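TqaA (Penicillium aethiopicum, PDB 5DLK) is a fungal nonribosomal peptide synthetase whose terminal condensation-like (CT) domain, the piece in this chain, is probably responsible for peptide macrocyclization. Local coordinates at residues P418-I424 with V437-V443; F61-F67 with I176-Q180; Q264-T268 with R415-L419. All blocks are in the same frame, centred on the assembly; numbering follows the deposited sequence.

Contact 1: P418-I424 with V437-V443; sequences PLDEVWI and VCANSRV
Trp423 and Cys438 form the hydrogen-bonded pair of an antiparallel hairpin, each backbone N donating to the other's O; Trp423 N lies 3.0 Å from Cys438 O. Toward Asn440, past Val422 and Ala439, the two strands separate and water joins them. One molecule donates to Leu419 O and Glu421 O and accepts from Asn440 N, while another joins Pro418 O to Asn440 ND2. Asn440 OD1 also receives Arg442 N in an Asx turn where strand 433-440 ends.

Apolar contacts occupy both faces. With SG anti to the backbone N (chi1 -175°), Cys438 presses SG against Pro418 CG at 3.5 Å. On the opposite face Val422 divides its branches: CG1 meets Val437 CG1 at 4.1 Å, and CG2 lies 3.9 Å from Ala439 CB and equally far from Val443 CG1.

The carboxylates act in two ways. Glu421 OE2 accepts from Trp423 NE1 (2.8 Å) through its anti lone pair, somewhat tilted from the indole plane, also takes Leu419 N, and is salt-bridged to Arg64; Asp420 OD1 makes merely a long salt bridge to Arg442 NH2.

Strand 386-390 flanks 422-428 and strand 265-272 flanks 433-440, while helix 446-465 packs on Val422 and Val437.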
loop_
_atom_site.group_PDB
_atom_site.type_symbol
_atom_site.label_atom_id
_atom_site.label_comp_id
_atom_site.label_asym_id
_atom_site.label_seq_id
_atom_site.Cartn_x
_atom_site.Cartn_y
_atom_site.Cartn_z
ATOM N N PRO A 418 -12.436 2.116 -3.386
ATOM C CA PRO A 418 -12.020 2.054 -4.794
ATOM C C PRO A 418 -12.788 3.027 -5.680
ATOM O O PRO A 418 -13.912 3.414 -5.352
ATOM C CB PRO A 418 -12.353 0.603 -5.204
ATOM C CG PRO A 418 -12.356 -0.171 -3.943
ATOM C CD PRO A 418 -12.834 0.802 -2.857
ATOM N N LEU A 419 -12.196 3.387 -6.814
ATOM C CA LEU A 419 -12.889 4.196 -7.798
ATOM C C LEU A 419 -13.553 3.271 -8.838
ATOM O O LEU A 419 -14.521 2.583 -8.513
ATOM C CB LEU A 419 -11.919 5.194 -8.427
ATOM C CG LEU A 419 -11.207 6.049 -7.361
ATOM C CD1 LEU A 419 -10.263 7.086 -7.984
ATOM C CD2 LEU A 419 -12.241 6.713 -6.442
ATOM N N ASP A 420 -13.045 3.220 -10.066
ATOM C CA ASP A 420 -13.696 2.362 -11.072
ATOM C C ASP A 420 -13.049 0.977 -11.172
ATOM O O ASP A 420 -13.593 0.093 -11.822
ATOM C CB ASP A 420 -13.674 3.029 -12.450
ATOM C CG ASP A 420 -14.575 4.251 -12.520
ATOM O OD1 ASP A 420 -15.630 4.259 -11.844
ATOM O OD2 ASP A 420 -14.216 5.202 -13.250
ATOM N N GLU A 421 -11.898 0.795 -10.530
ATOM C CA GLU A 421 -11.152 -0.464 -10.624
ATOM C C GLU A 421 -11.650 -1.573 -9.686
ATOM O O GLU A 421 -12.330 -1.320 -8.678
ATOM C CB GLU A 421 -9.671 -0.210 -10.343
ATOM C CG GLU A 421 -9.328 -0.034 -8.852
ATOM C CD GLU A 421 -9.741 1.326 -8.288
ATOM O OE1 GLU A 421 -10.011 2.241 -9.088
ATOM O OE2 GLU A 421 -9.775 1.466 -7.044
ATOM N N VAL A 422 -11.297 -2.809 -10.030
ATOM C CA VAL A 422 -11.575 -3.964 -9.184
ATOM C C VAL A 422 -10.240 -4.400 -8.592
ATOM O O VAL A 422 -9.248 -4.503 -9.316
ATOM C CB VAL A 422 -12.222 -5.126 -9.973
ATOM C CG1 VAL A 422 -12.305 -6.396 -9.107
ATOM C CG2 VAL A 422 -13.595 -4.705 -10.467
ATOM N N TRP A 423 -10.208 -4.588 -7.273
ATOM C CA TRP A 423 -9.054 -5.161 -6.591
ATOM C C TRP A 423 -9.278 -6.613 -6.230
ATOM O O TRP A 423 -10.360 -6.976 -5.750
ATOM C CB TRP A 423 -8.750 -4.382 -5.293
ATOM C CG TRP A 423 -8.430 -2.960 -5.493
ATOM C CD1 TRP A 423 -9.316 -1.932 -5.668
ATOM C CD2 TRP A 423 -7.120 -2.374 -5.536
ATOM N NE1 TRP A 423 -8.627 -0.740 -5.809
ATOM C CE2 TRP A 423 -7.284 -0.993 -5.748
ATOM C CE3 TRP A 423 -5.826 -2.892 -5.442
ATOM C CZ2 TRP A 423 -6.196 -0.110 -5.844
ATOM C CZ3 TRP A 423 -4.748 -2.015 -5.522
ATOM C CH2 TRP A 423 -4.938 -0.645 -5.733
ATOM N N ILE A 424 -8.258 -7.447 -6.446
ATOM C CA ILE A 424 -8.255 -8.794 -5.902
ATOM C C ILE A 424 -7.072 -8.908 -4.966
ATOM O O ILE A 424 -5.938 -8.841 -5.406
ATOM C CB ILE A 424 -8.143 -9.877 -6.985
ATOM C CG1 ILE A 424 -9.365 -9.840 -7.912
ATOM C CG2 ILE A 424 -8.010 -11.268 -6.317
ATOM C CD1 ILE A 424 -9.283 -10.793 -9.103
ATOM N N VAL A 437 -12.224 -9.772 -2.840
ATOM C CA VAL A 437 -12.526 -8.851 -3.925
ATOM C C VAL A 437 -13.033 -7.550 -3.321
ATOM O O VAL A 437 -13.901 -7.568 -2.426
ATOM C CB VAL A 437 -13.581 -9.433 -4.890
ATOM C CG1 VAL A 437 -13.989 -8.384 -5.922
ATOM C CG2 VAL A 437 -13.060 -10.721 -5.551
ATOM N N CYS A 438 -12.491 -6.429 -3.797
ATOM C CA CYS A 438 -12.930 -5.117 -3.323
ATOM C C CYS A 438 -13.229 -4.211 -4.510
ATOM O O CYS A 438 -12.351 -3.933 -5.345
ATOM C CB CYS A 438 -11.867 -4.470 -2.430
ATOM S SG CYS A 438 -12.441 -2.900 -1.695
ATOM N N ALA A 439 -14.469 -3.753 -4.589
ATOM C CA ALA A 439 -14.880 -2.896 -5.689
ATOM C C ALA A 439 -16.163 -2.184 -5.324
ATOM O O ALA A 439 -16.961 -2.685 -4.534
ATOM C CB ALA A 439 -15.089 -3.718 -6.984
ATOM N N ASN A 440 -16.371 -1.034 -5.935
ATOM C CA ASN A 440 -17.645 -0.341 -5.779
ATOM C C ASN A 440 -18.799 -1.163 -6.361
ATOM O O ASN A 440 -18.648 -1.798 -7.400
ATOM C CB ASN A 440 -17.567 1.024 -6.440
ATOM C CG ASN A 440 -18.768 1.877 -6.114
ATOM O OD1 ASN A 440 -19.801 1.743 -6.741
ATOM N ND2 ASN A 440 -18.639 2.732 -5.117
ATOM N N SER A 441 -19.962 -1.131 -5.704
ATOM C CA SER A 441 -21.080 -1.978 -6.081
ATOM C C SER A 441 -21.622 -1.617 -7.460
ATOM O O SER A 441 -22.308 -2.422 -8.090
ATOM C CB SER A 441 -22.206 -1.873 -5.038
ATOM O OG SER A 441 -22.570 -0.515 -4.888
ATOM N N ARG A 442 -21.329 -0.403 -7.920
ATOM C CA ARG A 442 -21.740 0.006 -9.260
ATOM C C ARG A 442 -20.878 -0.685 -10.313
ATOM O O ARG A 442 -21.329 -0.939 -11.421
ATOM C CB ARG A 442 -21.622 1.512 -9.459
ATOM C CG ARG A 442 -22.567 2.385 -8.655
ATOM C CD ARG A 442 -22.002 3.802 -8.686
ATOM N NE ARG A 442 -20.590 3.720 -9.066
ATOM C CZ ARG A 442 -19.758 4.747 -9.192
ATOM N NH1 ARG A 442 -20.182 5.986 -8.960
ATOM N NH2 ARG A 442 -18.494 4.522 -9.553
ATOM N N VAL A 443 -19.624 -0.947 -9.957
ATOM C CA VAL A 443 -18.670 -1.573 -10.869
ATOM C C VAL A 443 -18.862 -3.073 -10.873
ATOM O O VAL A 443 -18.936 -3.710 -11.919
ATOM C CB VAL A 443 -17.223 -1.228 -10.467
ATOM C CG1 VAL A 443 -16.223 -1.991 -11.349
ATOM C CG2 VAL A 443 -17.005 0.264 -10.565
HETATM O O HOH W 1 -15.954 2.577 -3.692
HETATM O O HOH W 2 -14.604 -0.084 -7.869
#

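Contact 2: F61-F67 with I176-Q180; sequences FIKRGTF and ISHSQ
Phe61, in the last turn of helix 56-63, lays its ring flat on the imidazole of His178. The planes are 6° apart and the centroids 3.8 Å, a face-to-face stack with Phe61 CZ over the histidine ring centre. His178 CB adds a CH-pi contact to the same phenyl face, and Trp181 also stacks on the imidazole. Ile62 follows more loosely, its CD1 3.9 Å from Ser179 CB; the Ser179 and Ser177 hydroxyls are hydrogen-bonded.

The helix then ends in a Schellman motif, Gly65 being C-prime at positive phi. The segment opposite holds the start of the SHxxxDG signature, from Ser177, the counterpart of the HHxxxDG motif of condensation domains; His178 occupies its second position. Its side chain lies about 6 Å, between nearest atoms, from Gly183, which binds phosphopantetheine in another structure of this protein; the cofactor is absent here.

Thr66 next meets this histidine with a methyl and its backbone O. CG2, anti to the backbone N, touches His178 CB at 3.4 Å and comes to the imidazole edge near CD2. Thr66 O accepts His178 N at 3.2 Å, the donor well above the carbonyl plane, and a water links the same oxygen to Ser177 OG. Thr66 OG1 points back to Phe61 O (2.8 Å), in the carbonyl plane. Phe67 forms an antiparallel non-hydrogen-bonded pair with Ser177, its CD1 3.4 Å from Ile176 O.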
loop_
_atom_site.group_PDB
_atom_site.type_symbol
_atom_site.label_atom_id
_atom_site.label_comp_id
_atom_site.label_asym_id
_atom_site.label_seq_id
_atom_site.Cartn_x
_atom_site.Cartn_y
_atom_site.Cartn_z
ATOM N N PHE A 61 -3.797 6.086 -3.331
ATOM C CA PHE A 61 -4.338 5.873 -1.989
ATOM C C PHE A 61 -5.068 7.106 -1.468
ATOM O O PHE A 61 -6.103 6.986 -0.824
ATOM C CB PHE A 61 -3.218 5.461 -1.032
ATOM C CG PHE A 61 -2.770 4.045 -1.215
ATOM C CD1 PHE A 61 -3.685 3.007 -1.125
ATOM C CD2 PHE A 61 -1.439 3.744 -1.499
ATOM C CE1 PHE A 61 -3.293 1.685 -1.305
ATOM C CE2 PHE A 61 -1.030 2.421 -1.679
ATOM C CZ PHE A 61 -1.970 1.382 -1.583
ATOM N N ILE A 62 -4.533 8.291 -1.731
ATOM C CA ILE A 62 -5.180 9.519 -1.247
ATOM C C ILE A 62 -6.558 9.710 -1.873
ATOM O O ILE A 62 -7.542 10.016 -1.172
ATOM C CB ILE A 62 -4.278 10.757 -1.500
ATOM C CG1 ILE A 62 -3.051 10.654 -0.589
ATOM C CG2 ILE A 62 -5.045 12.040 -1.227
ATOM C CD1 ILE A 62 -1.935 11.633 -0.912
ATOM N N LYS A 63 -6.658 9.458 -3.181
ATOM C CA LYS A 63 -7.922 9.625 -3.877
ATOM C C LYS A 63 -8.984 8.668 -3.375
ATOM O O LYS A 63 -10.178 8.930 -3.516
ATOM C CB LYS A 63 -7.754 9.401 -5.387
ATOM C CG LYS A 63 -7.141 10.544 -6.167
ATOM C CD LYS A 63 -7.238 10.182 -7.666
ATOM C CE LYS A 63 -6.560 11.188 -8.574
ATOM N NZ LYS A 63 -7.103 12.572 -8.380
ATOM N N ARG A 64 -8.543 7.549 -2.813
ATOM C CA ARG A 64 -9.448 6.517 -2.324
ATOM C C ARG A 64 -9.692 6.611 -0.805
ATOM O O ARG A 64 -10.298 5.711 -0.189
ATOM C CB ARG A 64 -8.897 5.146 -2.711
ATOM C CG ARG A 64 -9.088 4.882 -4.231
ATOM C CD ARG A 64 -8.135 3.843 -4.799
ATOM N NE ARG A 64 -8.320 3.739 -6.255
ATOM C CZ ARG A 64 -7.868 4.621 -7.151
ATOM N NH1 ARG A 64 -7.204 5.721 -6.775
ATOM N NH2 ARG A 64 -8.112 4.422 -8.442
ATOM N N GLY A 65 -9.229 7.708 -0.210
ATOM C CA GLY A 65 -9.500 7.961 1.203
ATOM C C GLY A 65 -8.902 6.892 2.095
ATOM O O GLY A 65 -9.486 6.533 3.127
ATOM N N THR A 66 -7.735 6.379 1.702
ATOM C CA THR A 66 -7.151 5.233 2.384
ATOM C C THR A 66 -6.497 5.717 3.674
ATOM O O THR A 66 -5.511 6.444 3.652
ATOM C CB THR A 66 -6.132 4.507 1.498
ATOM O OG1 THR A 66 -6.659 4.434 0.170
ATOM C CG2 THR A 66 -5.898 3.075 2.002
ATOM N N PHE A 67 -7.072 5.314 4.802
ATOM C CA PHE A 67 -6.750 5.940 6.080
ATOM C C PHE A 67 -6.924 4.893 7.170
ATOM O O PHE A 67 -7.938 4.189 7.206
ATOM C CB PHE A 67 -7.671 7.141 6.269
ATOM C CG PHE A 67 -7.356 8.009 7.459
ATOM C CD1 PHE A 67 -6.085 8.539 7.650
ATOM C CD2 PHE A 67 -8.378 8.364 8.337
ATOM C CE1 PHE A 67 -5.825 9.389 8.753
ATOM C CE2 PHE A 67 -8.133 9.198 9.435
ATOM C CZ PHE A 67 -6.852 9.704 9.640
ATOM N N ILE A 176 -2.872 7.355 10.087
ATOM C CA ILE A 176 -1.898 7.447 9.009
ATOM C C ILE A 176 -2.588 7.191 7.660
ATOM O O ILE A 176 -3.500 6.366 7.551
ATOM C CB ILE A 176 -0.710 6.454 9.246
ATOM C CG1 ILE A 176 0.395 6.623 8.190
ATOM C CG2 ILE A 176 -1.197 5.010 9.360
ATOM C CD1 ILE A 176 1.679 5.849 8.521
ATOM N N SER A 177 -2.144 7.923 6.645
ATOM C CA SER A 177 -2.594 7.732 5.268
ATOM C C SER A 177 -1.744 6.644 4.600
ATOM O O SER A 177 -0.546 6.555 4.841
ATOM C CB SER A 177 -2.486 9.059 4.495
ATOM O OG SER A 177 -2.620 8.846 3.097
ATOM N N HIS A 178 -2.345 5.814 3.745
ATOM C CA HIS A 178 -1.586 4.757 3.075
ATOM C C HIS A 178 -0.546 5.357 2.100
ATOM O O HIS A 178 0.351 4.662 1.629
ATOM C CB HIS A 178 -2.568 3.793 2.367
ATOM C CG HIS A 178 -2.057 2.398 2.172
ATOM N ND1 HIS A 178 -0.713 2.092 2.005
ATOM C CD2 HIS A 178 -2.704 1.210 2.106
ATOM C CE1 HIS A 178 -0.570 0.795 1.847
ATOM N NE2 HIS A 178 -1.770 0.229 1.890
ATOM N N SER A 179 -0.625 6.663 1.846
ATOM C CA SER A 179 0.452 7.335 1.115
ATOM C C SER A 179 1.751 7.334 1.918
ATOM O O SER A 179 2.804 7.702 1.394
ATOM C CB SER A 179 0.071 8.779 0.771
ATOM O OG SER A 179 -0.153 9.554 1.954
ATOM N N GLN A 180 1.677 6.898 3.178
ATOM C CA GLN A 180 2.808 7.019 4.105
ATOM C C GLN A 180 3.340 5.688 4.620
ATOM O O GLN A 180 4.248 5.662 5.457
ATOM C CB GLN A 180 2.402 7.908 5.309
ATOM C CG GLN A 180 1.976 9.307 4.905
ATOM C CD GLN A 180 1.379 10.077 6.082
ATOM O OE1 GLN A 180 0.280 9.767 6.539
ATOM N NE2 GLN A 180 2.123 11.063 6.598
HETATM O O HOH W 3 -5.085 8.800 2.411
#

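Contact 3: Q264-T268 with R415-L419; sequences QTLWT and RFDPL. With EDO (1,2-ethanediol), chain E.
Thr265 and Asp417 meet with their side chains crossing at about a right angle, joined by a short hydrogen bond of 2.5 Å from Thr265 OG1 to Asp417 OD1. The carboxylate is turned to offer the anti lone pair of OD1, the one directed away from OD2. Thr265 chi1 is -63°, which places OG1 beside its own backbone N and leaves CG2 to reach the other segment: the methyl lies 3.6 Å from Phe416 O and equally far from Pro418 CD. The hydroxyl also accepts from the water that bridges to Pro418 O.

Trp267 approaches Phe416 in a second perpendicular crossing. Contact is light, Trp267 CZ2 to Phe416 CD2 at 4.0 Å, and Phe416 also meets Trp423 edge-to-face.

A 1,2-ethanediol, probably from the crystallisation liquor, fills the angle between these pairs. Its O1 receives Trp267 NE1 at the indole edge, almost straight at 170°, and donates to Phe416 O at 2.7 Å; its O2 takes Phe416 N at 2.8 Å. Arg415 bends at chi2 and chi3, folding its guanidinium back until the diol O2 sits 3.3 Å above the guanidinium plane, toward its rim. Arg415 also makes a cation-pi contact with Trp145. An alanine at Arg415 has no guanidinium to cover the diol, and Trp145 would probably lose its cationic partner.

Strand 265-272, at the edge of the six-stranded sheet, is thus joined to the loop leaving strand 407-415 through one direct hydrogen bond, a water and light apolar contacts. Because the hydroxyl of Thr265 gives its proton to the carboxylate and takes one from water, it is used as both donor and acceptor, and the diol may mark a small surface site rich in hydrogen-bonding groups.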
loop_
_atom_site.group_PDB
_atom_site.type_symbol
_atom_site.label_atom_id
_atom_site.label_comp_id
_atom_site.label_asym_id
_atom_site.label_seq_id
_atom_site.Cartn_x
_atom_site.Cartn_y
_atom_site.Cartn_z
ATOM N N GLN A 264 -21.722 1.594 -3.170
ATOM C CA GLN A 264 -20.833 1.500 -2.018
ATOM C C GLN A 264 -19.697 0.506 -2.221
ATOM O O GLN A 264 -19.769 -0.389 -3.069
ATOM C CB GLN A 264 -21.618 1.120 -0.769
ATOM C CG GLN A 264 -22.156 -0.293 -0.783
ATOM C CD GLN A 264 -22.908 -0.626 0.503
ATOM O OE1 GLN A 264 -22.939 0.177 1.443
ATOM N NE2 GLN A 264 -23.522 -1.806 0.547
ATOM N N THR A 265 -18.650 0.695 -1.435
ATOM C CA THR A 265 -17.505 -0.200 -1.450
ATOM C C THR A 265 -17.965 -1.539 -0.902
ATOM O O THR A 265 -18.540 -1.592 0.192
ATOM C CB THR A 265 -16.365 0.352 -0.599
ATOM O OG1 THR A 265 -15.911 1.591 -1.156
ATOM C CG2 THR A 265 -15.202 -0.644 -0.514
ATOM N N LEU A 266 -17.764 -2.602 -1.673
ATOM C CA LEU A 266 -18.065 -3.950 -1.202
ATOM C C LEU A 266 -16.798 -4.781 -1.095
ATOM O O LEU A 266 -15.989 -4.809 -2.038
ATOM C CB LEU A 266 -19.037 -4.678 -2.139
ATOM C CG LEU A 266 -20.426 -4.114 -2.391
ATOM C CD1 LEU A 266 -21.202 -5.103 -3.266
ATOM C CD2 LEU A 266 -21.113 -3.922 -1.066
ATOM N N TRP A 267 -16.640 -5.461 0.039
ATOM C CA TRP A 267 -15.618 -6.491 0.196
ATOM C C TRP A 267 -16.262 -7.870 0.141
ATOM O O TRP A 267 -17.272 -8.131 0.815
ATOM C CB TRP A 267 -14.871 -6.354 1.523
ATOM C CG TRP A 267 -13.905 -5.237 1.601
ATOM C CD1 TRP A 267 -14.175 -3.937 1.918
ATOM C CD2 TRP A 267 -12.493 -5.317 1.384
ATOM N NE1 TRP A 267 -13.008 -3.201 1.909
ATOM C CE2 TRP A 267 -11.963 -4.022 1.585
ATOM C CE3 TRP A 267 -11.623 -6.357 1.035
ATOM C CZ2 TRP A 267 -10.601 -3.741 1.450
ATOM C CZ3 TRP A 267 -10.271 -6.077 0.895
ATOM C CH2 TRP A 267 -9.770 -4.776 1.111
ATOM N N THR A 268 -15.663 -8.770 -0.624
ATOM C CA THR A 268 -16.206 -10.119 -0.763
ATOM C C THR A 268 -15.078 -11.128 -0.558
ATOM O O THR A 268 -13.989 -10.968 -1.109
ATOM C CB THR A 268 -16.884 -10.303 -2.134
ATOM O OG1 THR A 268 -17.911 -9.305 -2.283
ATOM C CG2 THR A 268 -17.494 -11.707 -2.268
ATOM N N ARG A 415 -10.241 2.699 6.416
ATOM C CA ARG A 415 -11.083 3.186 5.330
ATOM C C ARG A 415 -10.343 2.920 4.016
ATOM O O ARG A 415 -9.116 3.059 3.960
ATOM C CB ARG A 415 -11.364 4.686 5.445
ATOM C CG ARG A 415 -11.930 5.135 6.802
ATOM C CD ARG A 415 -13.155 4.336 7.171
ATOM N NE ARG A 415 -14.279 4.578 6.277
ATOM C CZ ARG A 415 -15.460 3.981 6.414
ATOM N NH1 ARG A 415 -15.655 3.140 7.419
ATOM N NH2 ARG A 415 -16.443 4.223 5.559
ATOM N N PHE A 416 -11.100 2.564 2.985
ATOM C CA PHE A 416 -10.550 2.353 1.636
ATOM C C PHE A 416 -11.716 2.264 0.675
ATOM O O PHE A 416 -12.565 1.394 0.819
ATOM C CB PHE A 416 -9.703 1.080 1.563
ATOM C CG PHE A 416 -9.202 0.767 0.168
ATOM C CD1 PHE A 416 -8.267 1.584 -0.438
ATOM C CD2 PHE A 416 -9.689 -0.338 -0.532
ATOM C CE1 PHE A 416 -7.786 1.306 -1.737
ATOM C CE2 PHE A 416 -9.212 -0.630 -1.826
ATOM C CZ PHE A 416 -8.267 0.195 -2.422
ATOM N N ASP A 417 -11.758 3.149 -0.313
ATOM C CA ASP A 417 -12.888 3.182 -1.240
ATOM C C ASP A 417 -12.428 3.261 -2.689
ATOM O O ASP A 417 -12.075 4.329 -3.166
ATOM C CB ASP A 417 -13.798 4.363 -0.913
ATOM C CG ASP A 417 -14.447 4.218 0.443
ATOM O OD1 ASP A 417 -15.343 3.367 0.569
ATOM O OD2 ASP A 417 -14.033 4.939 1.358
ATOM N N PRO A 418 -12.436 2.116 -3.386
ATOM C CA PRO A 418 -12.020 2.054 -4.794
ATOM C C PRO A 418 -12.788 3.027 -5.680
ATOM O O PRO A 418 -13.912 3.414 -5.352
ATOM C CB PRO A 418 -12.353 0.603 -5.204
ATOM C CG PRO A 418 -12.356 -0.171 -3.943
ATOM C CD PRO A 418 -12.834 0.802 -2.857
ATOM N N LEU A 419 -12.196 3.387 -6.814
ATOM C CA LEU A 419 -12.889 4.196 -7.798
ATOM C C LEU A 419 -13.553 3.271 -8.838
ATOM O O LEU A 419 -14.521 2.583 -8.513
ATOM C CB LEU A 419 -11.919 5.194 -8.427
ATOM C CG LEU A 419 -11.207 6.049 -7.361
ATOM C CD1 LEU A 419 -10.263 7.086 -7.984
ATOM C CD2 LEU A 419 -12.241 6.713 -6.442
HETATM C C1 EDO E . -14.302 0.023 3.182
HETATM O O1 EDO E . -12.977 -0.402 2.778
HETATM C C2 EDO E . -14.284 1.223 4.146
HETATM O O2 EDO E . -13.862 2.440 3.493
HETATM O O HOH W 1 -15.954 2.577 -3.692
#

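Overall arrangement
From the N terminus, contact 2 comes first: 61-67 meets 176-180 and closes a loop of 108 residues, joining the end of helix 56-63 to the signature segment at the end of strand 169-177. Contact 3 opens only later and spans 146 residues, bringing edge strand 265-272 to the passage between strands 407-415 and 422-428. Contact 1 takes over from that passage, sharing Pro418 and Leu419, and closes a short hairpin. None nests inside another; contact 2 stands in series with both. The passage runs from the five-stranded to the six-stranded sheet, and Arg64 and Phe67 of contact 2 probably hydrogen-bond through their backbones to its Asp417 and Arg415.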